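Local coordinates for protein xylulose kinase (Escherichia coli, PDB 2ITM) that phosphorylates D-xylulose to D-xylulose 5-phosphate with ATP, and 1-deoxy-D-xylulose less efficiently, as a homodimeric kinase of the FGGY family, at residues L7-V12 and S41-E46; E29-S34 and P45-Q50; L156-R159 and E163-S166. All blocks are in the same frame, centred on the assembly; numbering follows the deposited sequence.

Contact 1: residues L7-V12 and S41-E46; sequences LGTSGV and SEQDPE
Gln43 reaches across to the backbone of Thr9, and these two residues account for nearly all of the small surface buried here. Their CA atoms are 8.7 Å apart, a gap bridged by the glutamine side chain. Its CG lies anti to the carbonyl carbon (chi1 -77°) and the rest of the chain runs on extended, which carries the amide up to the peptide group of Thr9. Thr9 O and Gln43 OE1 lie 2.8 Å apart, but the amide is probably turned over in the model, so which of its atoms faces the carbonyl is uncertain. At the other end of the amide, the atom modelled as Gln43 NE2 lies close to Trp48 NE1, a pair equally undecided. The hydroxyl of Thr9 is engaged by another residue, bonding to the indole NE1 of Trp96 in the xylulose pocket.

Thr9 sits in the turn between strands 2-7 and 11-17, closed by a bond of 3.0 Å from Gly8 N to Gly11 O. In the actin-like ATPase fold this hairpin turn typically faces the nucleotide phosphates, and probably does so here. On the other segment, Asp44 N-caps helix 45-62, its OD2 accepting from Glu46 N at 2.8 Å from above the carboxylate plane. If the Gln43 amide is indeed reversed, its NH2 would face Thr9 O and may donate to it, a neutral polar link between the turn and the chain leading into the helix.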
ATOM      1  N   LEU A   7     -32.029  -1.262  21.244  1.00 24.82           N
ATOM      2  CA  LEU A   7     -31.852  -2.440  20.428  1.00 19.26           C
ATOM      3  C   LEU A   7     -30.837  -2.159  19.342  1.00 33.44           C
ATOM      4  O   LEU A   7     -31.169  -1.639  18.288  1.00 25.83           O
ATOM      5  CB  LEU A   7     -33.192  -2.846  19.812  1.00 26.85           C
ATOM      6  CG  LEU A   7     -33.527  -4.306  19.645  1.00 32.72           C
ATOM      7  CD1 LEU A   7     -34.572  -4.500  18.598  1.00 23.03           C
ATOM      8  CD2 LEU A   7     -32.315  -5.111  19.326  1.00 34.26           C
ATOM      9  N   GLY A   8     -29.594  -2.511  19.616  1.00 21.58           N
ATOM     10  CA  GLY A   8     -28.544  -2.396  18.639  1.00 26.17           C
ATOM     11  C   GLY A   8     -28.471  -3.580  17.723  1.00 30.00           C
ATOM     12  O   GLY A   8     -29.344  -4.433  17.718  1.00 23.37           O
ATOM     13  N   THR A   9     -27.415  -3.629  16.929  1.00 25.23           N
ATOM     14  CA  THR A   9     -27.169  -4.775  16.081  1.00 32.45           C
ATOM     15  C   THR A   9     -26.409  -5.867  16.833  1.00 21.61           C
ATOM     16  O   THR A   9     -26.695  -7.030  16.680  1.00 30.02           O
ATOM     17  CB  THR A   9     -26.418  -4.364  14.818  1.00 32.47           C
ATOM     18  OG1 THR A   9     -26.965  -3.151  14.303  1.00 34.88           O
ATOM     19  CG2 THR A   9     -26.698  -5.333  13.717  1.00 39.13           C
ATOM     20  N   SER A  10     -25.453  -5.466  17.648  1.00 28.37           N
ATOM     21  CA  SER A  10     -24.544  -6.418  18.257  1.00 29.31           C
ATOM     22  C   SER A  10     -24.875  -6.662  19.709  1.00 31.15           C
ATOM     23  O   SER A  10     -24.229  -7.465  20.352  1.00 37.08           O
ATOM     24  CB  SER A  10     -23.113  -5.930  18.143  1.00 45.45           C
ATOM     25  OG  SER A  10     -22.930  -4.765  18.880  1.00 43.91           O
ATOM     26  N   GLY A  11     -25.886  -5.968  20.190  1.00 34.06           N
ATOM     27  CA  GLY A  11     -26.462  -6.219  21.495  1.00 29.97           C
ATOM     28  C   GLY A  11     -27.602  -5.293  21.888  1.00 24.57           C
ATOM     29  O   GLY A  11     -27.892  -4.331  21.201  1.00 22.73           O
ATOM     30  N   VAL A  12     -28.246  -5.598  23.005  1.00 28.70           N
ATOM     31  CA  VAL A  12     -29.130  -4.649  23.663  1.00 30.66           C
ATOM     32  C   VAL A  12     -28.562  -4.011  24.914  1.00 32.60           C
ATOM     33  O   VAL A  12     -27.886  -4.642  25.708  1.00 26.61           O
ATOM     34  CB  VAL A  12     -30.509  -5.228  23.969  1.00 31.77           C
ATOM     35  CG1 VAL A  12     -31.167  -5.731  22.734  1.00 35.63           C
ATOM     36  CG2 VAL A  12     -30.422  -6.328  25.000  1.00 67.35           C
ATOM     37  N   SER A  41     -27.664 -10.217   5.851  1.00 36.28           N
ATOM     38  CA  SER A  41     -27.487  -9.874   7.243  1.00 36.41           C
ATOM     39  C   SER A  41     -28.836  -9.940   7.931  1.00 31.35           C
ATOM     40  O   SER A  41     -29.712  -9.137   7.655  1.00 22.44           O
ATOM     41  CB  SER A  41     -26.875  -8.481   7.375  1.00 34.37           C
ATOM     42  OG  SER A  41     -26.376  -8.259   8.672  1.00 35.35           O
ATOM     43  N   GLU A  42     -28.993 -10.930   8.806  1.00 16.48           N
ATOM     44  CA  GLU A  42     -30.295 -11.226   9.353  1.00 14.70           C
ATOM     45  C   GLU A  42     -30.213 -11.487  10.860  1.00 11.96           C
ATOM     46  O   GLU A  42     -29.195 -11.904  11.379  1.00 28.48           O
ATOM     47  CB  GLU A  42     -30.891 -12.459   8.671  1.00 31.76           C
ATOM     48  CG  GLU A  42     -31.305 -12.226   7.225  1.00 32.98           C
ATOM     49  CD  GLU A  42     -31.870 -13.473   6.595  1.00 31.89           C
ATOM     50  OE1 GLU A  42     -31.609 -14.566   7.140  1.00 34.79           O
ATOM     51  OE2 GLU A  42     -32.553 -13.342   5.601  1.00 32.40           O
ATOM     52  N   GLN A  43     -31.320 -11.239  11.539  1.00 27.88           N
ATOM     53  CA  GLN A  43     -31.495 -11.667  12.912  1.00 24.35           C
ATOM     54  C   GLN A  43     -32.889 -12.219  13.149  1.00 30.16           C
ATOM     55  O   GLN A  43     -33.839 -11.855  12.476  1.00 25.09           O
ATOM     56  CB  GLN A  43     -31.195 -10.526  13.881  1.00 34.92           C
ATOM     57  CG  GLN A  43     -29.727 -10.252  14.074  1.00 27.46           C
ATOM     58  CD  GLN A  43     -29.451  -8.958  14.802  1.00 23.61           C
ATOM     59  OE1 GLN A  43     -28.399  -8.793  15.385  1.00 33.47           O
ATOM     60  NE2 GLN A  43     -30.386  -8.038  14.749  1.00 17.10           N
ATOM     61  N   ASP A  44     -32.990 -13.110  14.118  1.00 27.42           N
ATOM     62  CA  ASP A  44     -34.279 -13.661  14.540  1.00 32.40           C
ATOM     63  C   ASP A  44     -34.912 -12.765  15.602  1.00 26.62           C
ATOM     64  O   ASP A  44     -34.366 -12.569  16.673  1.00 24.26           O
ATOM     65  CB  ASP A  44     -34.080 -15.091  15.040  1.00 46.60           C
ATOM     66  CG  ASP A  44     -35.240 -15.604  15.864  1.00 41.42           C
ATOM     67  OD1 ASP A  44     -35.045 -16.603  16.575  1.00 57.97           O
ATOM     68  OD2 ASP A  44     -36.371 -15.101  15.867  1.00 77.08           O
ATOM     69  N   PRO A  45     -36.072 -12.217  15.282  1.00 21.26           N
ATOM     70  CA  PRO A  45     -36.666 -11.185  16.122  1.00 22.94           C
ATOM     71  C   PRO A  45     -36.914 -11.724  17.518  1.00 37.55           C
ATOM     72  O   PRO A  45     -36.945 -10.972  18.475  1.00 25.73           O
ATOM     73  CB  PRO A  45     -37.978 -10.858  15.403  1.00 23.95           C
ATOM     74  CG  PRO A  45     -37.754 -11.220  14.019  1.00 23.09           C
ATOM     75  CD  PRO A  45     -36.826 -12.401  14.035  1.00 25.69           C
ATOM     76  N   GLU A  46     -37.048 -13.034  17.634  1.00 31.15           N
ATOM     77  CA  GLU A  46     -37.138 -13.652  18.938  1.00 27.70           C
ATOM     78  C   GLU A  46     -35.887 -13.454  19.792  1.00 26.82           C
ATOM     79  O   GLU A  46     -35.980 -13.284  20.991  1.00 30.70           O
ATOM     80  CB  GLU A  46     -37.511 -15.126  18.831  1.00 31.67           C
ATOM     81  CG  GLU A  46     -37.725 -15.815  20.161  1.00 41.73           C
ATOM     82  CD  GLU A  46     -38.950 -15.323  20.896  1.00 42.49           C
ATOM     83  OE1 GLU A  46     -39.950 -14.997  20.242  1.00 54.17           O
ATOM     84  OE2 GLU A  46     -38.908 -15.270  22.130  1.00 42.05           O
TER

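Contact 2: residues E29-S34 and P45-Q50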
ATOM      1  N   GLU A  29     -26.651  -6.934  26.859  1.00 35.79           N
ATOM      2  CA  GLU A  29     -26.732  -8.326  26.451  1.00 35.43           C
ATOM      3  C   GLU A  29     -26.373  -8.465  24.991  1.00 34.18           C
ATOM      4  O   GLU A  29     -26.789  -7.671  24.170  1.00 33.05           O
ATOM      5  CB  GLU A  29     -28.131  -8.869  26.678  1.00 30.25           C
ATOM      6  CG  GLU A  29     -28.526  -9.023  28.136  1.00 27.53           C
ATOM      7  CD  GLU A  29     -27.891 -10.232  28.762  1.00 48.78           C
ATOM      8  OE1 GLU A  29     -27.827 -11.271  28.085  1.00 38.58           O
ATOM      9  OE2 GLU A  29     -27.452 -10.134  29.917  1.00 53.52           O
ATOM     10  N   LYS A  30     -25.601  -9.488  24.674  1.00 30.28           N
ATOM     11  CA  LYS A  30     -25.073  -9.644  23.338  1.00 44.25           C
ATOM     12  C   LYS A  30     -26.089 -10.221  22.384  1.00 40.39           C
ATOM     13  O   LYS A  30     -27.036 -10.871  22.789  1.00 26.55           O
ATOM     14  CB  LYS A  30     -23.777 -10.449  23.350  1.00 57.07           C
ATOM     15  CG  LYS A  30     -22.569  -9.635  23.774  1.00 53.35           C
ATOM     16  CD  LYS A  30     -21.260 -10.383  23.600  1.00 53.83           C
ATOM     17  CE  LYS A  30     -20.243  -9.908  24.614  1.00 60.04           C
ATOM     18  NZ  LYS A  30     -18.877  -9.797  24.061  1.00 58.03           N
ATOM     19  N   LEU A  31     -25.883  -9.945  21.103  1.00 32.57           N
ATOM     20  CA  LEU A  31     -26.699 -10.470  20.029  1.00 33.74           C
ATOM     21  C   LEU A  31     -25.794 -11.054  18.944  1.00 43.58           C
ATOM     22  O   LEU A  31     -24.775 -10.476  18.618  1.00 43.27           O
ATOM     23  CB  LEU A  31     -27.499  -9.332  19.421  1.00 28.85           C
ATOM     24  CG  LEU A  31     -29.019  -9.269  19.463  1.00 30.63           C
ATOM     25  CD1 LEU A  31     -29.642 -10.121  20.505  1.00 34.70           C
ATOM     26  CD2 LEU A  31     -29.483  -7.853  19.575  1.00 27.91           C
ATOM     27  N   THR A  32     -26.180 -12.174  18.357  1.00 41.45           N
ATOM     28  CA  THR A  32     -25.525 -12.631  17.136  1.00 43.25           C
ATOM     29  C   THR A  32     -26.186 -12.128  15.866  1.00 36.14           C
ATOM     30  O   THR A  32     -27.335 -11.734  15.870  1.00 35.38           O
ATOM     31  CB  THR A  32     -25.391 -14.159  17.088  1.00 35.14           C
ATOM     32  OG1 THR A  32     -26.684 -14.755  17.121  1.00 40.87           O
ATOM     33  CG2 THR A  32     -24.722 -14.686  18.332  1.00 34.82           C
ATOM     34  N   VAL A  33     -25.432 -12.161  14.779  1.00 38.80           N
ATOM     35  CA  VAL A  33     -25.961 -11.885  13.456  1.00 33.41           C
ATOM     36  C   VAL A  33     -25.734 -13.094  12.576  1.00 49.07           C
ATOM     37  O   VAL A  33     -24.774 -13.834  12.753  1.00 40.49           O
ATOM     38  CB  VAL A  33     -25.259 -10.696  12.815  1.00 35.97           C
ATOM     39  CG1 VAL A  33     -25.845 -10.386  11.457  1.00 26.71           C
ATOM     40  CG2 VAL A  33     -25.318  -9.498  13.718  1.00 35.04           C
ATOM     41  N   SER A  34     -26.634 -13.294  11.632  1.00 36.01           N
ATOM     42  CA  SER A  34     -26.603 -14.477  10.809  1.00 37.16           C
ATOM     43  C   SER A  34     -26.491 -14.091   9.341  1.00 33.75           C
ATOM     44  O   SER A  34     -27.245 -13.270   8.847  1.00 28.24           O
ATOM     45  CB  SER A  34     -27.830 -15.338  11.071  1.00 27.14           C
ATOM     46  OG  SER A  34     -28.203 -16.050   9.919  1.00 38.42           O
ATOM     47  N   PRO A  45     -36.072 -12.217  15.282  1.00 21.26           N
ATOM     48  CA  PRO A  45     -36.666 -11.185  16.122  1.00 22.94           C
ATOM     49  C   PRO A  45     -36.914 -11.724  17.518  1.00 37.55           C
ATOM     50  O   PRO A  45     -36.945 -10.972  18.475  1.00 25.73           O
ATOM     51  CB  PRO A  45     -37.978 -10.858  15.403  1.00 23.95           C
ATOM     52  CG  PRO A  45     -37.754 -11.220  14.019  1.00 23.09           C
ATOM     53  CD  PRO A  45     -36.826 -12.401  14.035  1.00 25.69           C
ATOM     54  N   GLU A  46     -37.048 -13.034  17.634  1.00 31.15           N
ATOM     55  CA  GLU A  46     -37.138 -13.652  18.938  1.00 27.70           C
ATOM     56  C   GLU A  46     -35.887 -13.454  19.792  1.00 26.82           C
ATOM     57  O   GLU A  46     -35.980 -13.284  20.991  1.00 30.70           O
ATOM     58  CB  GLU A  46     -37.511 -15.126  18.831  1.00 31.67           C
ATOM     59  CG  GLU A  46     -37.725 -15.815  20.161  1.00 41.73           C
ATOM     60  CD  GLU A  46     -38.950 -15.323  20.896  1.00 42.49           C
ATOM     61  OE1 GLU A  46     -39.950 -14.997  20.242  1.00 54.17           O
ATOM     62  OE2 GLU A  46     -38.908 -15.270  22.130  1.00 42.05           O
ATOM     63  N   GLN A  47     -34.724 -13.467  19.164  1.00 26.39           N
ATOM     64  CA  GLN A  47     -33.492 -13.154  19.853  1.00 29.57           C
ATOM     65  C   GLN A  47     -33.448 -11.731  20.401  1.00 21.72           C
ATOM     66  O   GLN A  47     -32.827 -11.495  21.422  1.00 20.85           O
ATOM     67  CB  GLN A  47     -32.274 -13.435  18.976  1.00 46.68           C
ATOM     68  CG  GLN A  47     -30.940 -13.422  19.741  1.00 79.00           C
ATOM     69  CD  GLN A  47     -29.694 -13.234  18.840  1.00 85.29           C
ATOM     70  OE1 GLN A  47     -29.821 -12.893  17.664  1.00 59.79           O
ATOM     71  NE2 GLN A  47     -28.509 -13.456  19.402  1.00 41.85           N
ATOM     72  N   TRP A  48     -34.105 -10.791  19.726  1.00 21.20           N
ATOM     73  CA  TRP A  48     -34.253  -9.437  20.253  1.00 27.68           C
ATOM     74  C   TRP A  48     -34.990  -9.464  21.579  1.00 30.89           C
ATOM     75  O   TRP A  48     -34.610  -8.804  22.526  1.00 32.98           O
ATOM     76  CB  TRP A  48     -34.998  -8.531  19.280  1.00 33.42           C
ATOM     77  CG  TRP A  48     -34.336  -8.333  17.965  1.00 25.53           C
ATOM     78  CD1 TRP A  48     -33.021  -8.463  17.682  1.00 20.19           C
ATOM     79  CD2 TRP A  48     -34.980  -7.946  16.737  1.00 24.27           C
ATOM     80  NE1 TRP A  48     -32.773  -8.185  16.351  1.00 27.80           N
ATOM     81  CE2 TRP A  48     -33.982  -7.861  15.751  1.00 18.27           C
ATOM     82  CE3 TRP A  48     -36.296  -7.662  16.375  1.00 20.94           C
ATOM     83  CZ2 TRP A  48     -34.248  -7.528  14.434  1.00 31.71           C
ATOM     84  CZ3 TRP A  48     -36.570  -7.334  15.083  1.00 22.89           C
ATOM     85  CH2 TRP A  48     -35.564  -7.267  14.126  1.00 28.65           C
ATOM     86  N   TRP A  49     -36.057 -10.242  21.637  1.00 37.39           N
ATOM     87  CA  TRP A  49     -36.875 -10.239  22.820  1.00 27.06           C
ATOM     88  C   TRP A  49     -36.146 -10.908  23.964  1.00 33.26           C
ATOM     89  O   TRP A  49     -36.050 -10.349  25.040  1.00 23.59           O
ATOM     90  CB  TRP A  49     -38.215 -10.911  22.588  1.00 21.06           C
ATOM     91  CG  TRP A  49     -38.916 -11.186  23.867  1.00 33.20           C
ATOM     92  CD1 TRP A  49     -39.026 -12.379  24.494  1.00 39.97           C
ATOM     93  CD2 TRP A  49     -39.575 -10.239  24.701  1.00 34.36           C
ATOM     94  NE1 TRP A  49     -39.730 -12.242  25.658  1.00 33.17           N
ATOM     95  CE2 TRP A  49     -40.076 -10.931  25.809  1.00 34.79           C
ATOM     96  CE3 TRP A  49     -39.794  -8.867  24.624  1.00 25.09           C
ATOM     97  CZ2 TRP A  49     -40.775 -10.306  26.816  1.00 42.36           C
ATOM     98  CZ3 TRP A  49     -40.486  -8.268  25.599  1.00 22.89           C
ATOM     99  CH2 TRP A  49     -40.977  -8.980  26.681  1.00 40.16           C
ATOM    100  N   GLN A  50     -35.639 -12.107  23.723  1.00 30.02           N
ATOM    101  CA  GLN A  50     -34.948 -12.839  24.763  1.00 29.61           C
ATOM    102  C   GLN A  50     -33.795 -12.025  25.328  1.00 33.68           C
ATOM    103  O   GLN A  50     -33.566 -12.019  26.524  1.00 34.54           O
ATOM    104  CB  GLN A  50     -34.469 -14.207  24.267  1.00 33.36           C
ATOM    105  CG  GLN A  50     -35.587 -15.147  23.820  1.00 50.49           C
ATOM    106  CD  GLN A  50     -36.609 -15.419  24.901  1.00 53.94           C
ATOM    107  OE1 GLN A  50     -37.760 -15.714  24.611  1.00 54.22           O
ATOM    108  NE2 GLN A  50     -36.192 -15.319  26.146  1.00 41.80           N
TER
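Leu31 lays its CD1 methyl against the side chain of Gln47, 3.5 Å from Gln47 CD and 3.6 Å from Gln47 CG, the two side chains running alongside each other in opposite senses. Its other methyl turns to the next helix residue: Leu31 CD2 approaches Trp48 CD1 obliquely at 4.1 Å, the two side chains roughly perpendicular. Pro45 CA, three residues earlier, meets one face of the Trp48 ring, offset toward the ring's rim.

Gln47 has CG anti to its own backbone N (chi1 -167°) and an extended chain beyond, which carries the amide out from the helix to the backbone at Thr32. Both sides of the contact belong to the actin-like N-terminal domain, where the chain leaves edge strand 23-30 of the six-stranded sheet and returns as helix 45-62 packed against that sheet; a salt bridge from Glu29 to Arg54 also joins strand to helix. The amide of Gln47 is probably modelled the wrong way round, so its polar contacts stay undecided: NE2 lies 2.9 Å from Thr32 N and 3.2 Å from Thr32 OG1, while OE1 is 3.3 Å from Thr32 O. Shortening Gln47 to an alanine is likely to uncover Leu31 CD1 and leave the peptide groups of Thr32 without the amide beside them. The side chain of Thr32 meets that amide through its hydroxyl, which lies nearer to it than either CB or the methyl CG2.

Contact 3: residues L156-R159 and E163-S166; sequences LRLR and EFAS
The chain doubles back so sharply that the CA atoms of Leu158 and Glu163 are 4.9 Å apart, and Leu158 CA makes a C-H...O contact of 3.3 Å with Glu163 O. This is a helix-turn-strand connection in the N-terminal FGGY domain: helix 152-161 ends, the chain turns, and residues 165-167 form a short strand parallel to strand 201-203.

Arg157 reaches over to the returning chain, with CG anti to the backbone N (chi1 178°). Its bend at chi3 turns the guanidinium so that NE donates to Ala165 O, a bond of 2.8 Å with an N-H...O angle of 149°. The oxygen lies at the edge of the guanidinium, somewhat tilted from its plane, while NE stands well above the carbonyl plane of Ala165. The methyl of Ala165 packs beside the same stretch of arginine, Ala165 CB being 3.7 Å from Arg157 CD.

Asp154 of the same helix holds Arg157 NH2 in a salt bridge and also hydrogen-bonds the hydroxyl of Ser166, a second tie between helix and strand. Strand 226-232 of the central sheet supplies Ala229 O to NH2 and Val228 O to NH1. The arginine thus ties the short strand to its own helix and to the central sheet, and this ring of acceptors probably fixes its rotation.

Leu158 and Phe164 run alongside each other in the same direction. The methyl CD1 of Leu158 sits over the centre of one Phe164 ring face in a CH-pi contact, 3.8 Å from the centroid and 12° off the ring normal.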
ATOM      1  N   LEU A 156     -40.176  -5.000  19.059  1.00 21.58           N
ATOM      2  CA  LEU A 156     -39.993  -4.942  20.490  1.00 31.39           C
ATOM      3  C   LEU A 156     -41.158  -4.306  21.237  1.00 33.74           C
ATOM      4  O   LEU A 156     -41.645  -4.860  22.206  1.00 19.90           O
ATOM      5  CB  LEU A 156     -38.685  -4.241  20.821  1.00 37.28           C
ATOM      6  CG  LEU A 156     -37.951  -4.703  22.053  1.00 49.73           C
ATOM      7  CD1 LEU A 156     -37.972  -6.206  22.181  1.00 42.95           C
ATOM      8  CD2 LEU A 156     -36.534  -4.198  22.012  1.00 38.42           C
ATOM      9  N   ARG A 157     -41.599  -3.142  20.776  1.00 16.93           N
ATOM     10  CA  ARG A 157     -42.770  -2.502  21.332  1.00 13.16           C
ATOM     11  C   ARG A 157     -43.993  -3.412  21.360  1.00 15.49           C
ATOM     12  O   ARG A 157     -44.631  -3.550  22.378  1.00 24.24           O
ATOM     13  CB  ARG A 157     -43.075  -1.192  20.608  1.00 19.31           C
ATOM     14  CG  ARG A 157     -44.314  -0.485  21.096  1.00 18.73           C
ATOM     15  CD  ARG A 157     -44.929   0.481  20.106  1.00 21.12           C
ATOM     16  NE  ARG A 157     -43.907   1.141  19.318  1.00 27.75           N
ATOM     17  CZ  ARG A 157     -43.075   2.039  19.796  1.00 25.66           C
ATOM     18  NH1 ARG A 157     -43.158   2.414  21.058  1.00 29.25           N
ATOM     19  NH2 ARG A 157     -42.166   2.569  19.012  1.00 27.53           N
ATOM     20  N   LEU A 158     -44.308  -4.024  20.227  1.00 28.44           N
ATOM     21  CA  LEU A 158     -45.433  -4.944  20.119  1.00 23.44           C
ATOM     22  C   LEU A 158     -45.359  -6.083  21.131  1.00 19.84           C
ATOM     23  O   LEU A 158     -46.323  -6.384  21.804  1.00 25.61           O
ATOM     24  CB  LEU A 158     -45.542  -5.487  18.702  1.00 30.25           C
ATOM     25  CG  LEU A 158     -46.539  -6.617  18.480  1.00 31.96           C
ATOM     26  CD1 LEU A 158     -47.925  -6.074  18.407  1.00 29.07           C
ATOM     27  CD2 LEU A 158     -46.202  -7.418  17.245  1.00 27.82           C
ATOM     28  N   ARG A 159     -44.187  -6.679  21.269  1.00 25.18           N
ATOM     29  CA  ARG A 159     -43.947  -7.675  22.302  1.00 24.49           C
ATOM     30  C   ARG A 159     -44.117  -7.159  23.735  1.00 35.96           C
ATOM     31  O   ARG A 159     -44.531  -7.896  24.612  1.00 27.18           O
ATOM     32  CB  ARG A 159     -42.587  -8.333  22.113  1.00 30.01           C
ATOM     33  CG  ARG A 159     -42.558  -9.405  21.038  1.00 37.87           C
ATOM     34  CD  ARG A 159     -43.402 -10.625  21.346  1.00 24.79           C
ATOM     35  NE  ARG A 159     -42.660 -11.878  21.194  1.00 39.72           N
ATOM     36  CZ  ARG A 159     -42.049 -12.503  22.173  1.00 31.14           C
ATOM     37  NH1 ARG A 159     -42.077 -12.008  23.392  1.00 74.75           N
ATOM     38  NH2 ARG A 159     -41.393 -13.617  21.940  1.00 67.53           N
ATOM     39  N   GLU A 163     -49.127  -3.271  20.982  1.00 25.89           N
ATOM     40  CA  GLU A 163     -49.519  -2.248  20.025  1.00 25.74           C
ATOM     41  C   GLU A 163     -48.613  -2.258  18.801  1.00 32.36           C
ATOM     42  O   GLU A 163     -47.469  -2.673  18.888  1.00 22.92           O
ATOM     43  CB  GLU A 163     -49.498  -0.852  20.655  1.00 39.12           C
ATOM     44  CG  GLU A 163     -50.036  -0.757  22.074  1.00 40.32           C
ATOM     45  CD  GLU A 163     -51.531  -0.905  22.121  1.00 35.18           C
ATOM     46  OE1 GLU A 163     -52.146  -0.900  21.052  1.00 48.71           O
ATOM     47  OE2 GLU A 163     -52.084  -1.037  23.199  1.00 43.16           O
ATOM     48  N   PHE A 164     -49.153  -1.807  17.671  1.00 17.82           N
ATOM     49  CA  PHE A 164     -48.385  -1.586  16.456  1.00 18.44           C
ATOM     50  C   PHE A 164     -48.122  -0.098  16.269  1.00 25.30           C
ATOM     51  O   PHE A 164     -48.998   0.637  15.860  1.00 26.95           O
ATOM     52  CB  PHE A 164     -49.131  -2.103  15.214  1.00 23.05           C
ATOM     53  CG  PHE A 164     -49.473  -3.568  15.254  1.00 33.83           C
ATOM     54  CD1 PHE A 164     -50.631  -4.008  15.854  1.00 45.44           C
ATOM     55  CD2 PHE A 164     -48.645  -4.504  14.678  1.00 43.00           C
ATOM     56  CE1 PHE A 164     -50.939  -5.342  15.888  1.00 47.60           C
ATOM     57  CE2 PHE A 164     -48.960  -5.839  14.709  1.00 23.04           C
ATOM     58  CZ  PHE A 164     -50.100  -6.255  15.312  1.00 32.10           C
ATOM     59  N   ALA A 165     -46.902   0.335  16.551  1.00 18.94           N
ATOM     60  CA  ALA A 165     -46.571   1.743  16.476  1.00 23.21           C
ATOM     61  C   ALA A 165     -45.106   2.026  16.165  1.00 23.60           C
ATOM     62  O   ALA A 165     -44.233   1.275  16.545  1.00 22.46           O
ATOM     63  CB  ALA A 165     -46.990   2.446  17.722  1.00 12.23           C
ATOM     64  N   SER A 166     -44.859   3.132  15.476  1.00 16.29           N
ATOM     65  CA  SER A 166     -43.520   3.658  15.306  1.00 22.17           C
ATOM     66  C   SER A 166     -43.435   5.171  15.502  1.00 19.69           C
ATOM     67  O   SER A 166     -44.433   5.822  15.706  1.00 18.75           O
ATOM     68  CB  SER A 166     -42.965   3.263  13.936  1.00 24.09           C
ATOM     69  OG  SER A 166     -41.576   3.437  13.870  1.00 20.41           O
TER

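Overall arrangement
Contacts 1 and 2 are neighbours, their centres about 5 Å apart, and share Pro45 and Glu46; Val12 N and Glu29 O, 2.8 Å apart, pair their adjacent strands. Contact 3 lies about 16 Å from the centre of contact 1 and 17 Å from that of contact 2, yet helices 45-62 and 152-161 touch. Glu46 OE1 and Arg159 NH2 form a salt bridge of 2.6 Å, and Leu156 packs against both Leu7 and Trp49. Contact 1 is the one nearest catalysis: the Thr9 side chain is about 6 Å from bound xylulose and about 6 Å from the side chain of Asp233, the inferred proton acceptor. From xylulose, Trp48 is about 11 Å and Ser166 about 12 Å away by their side chains.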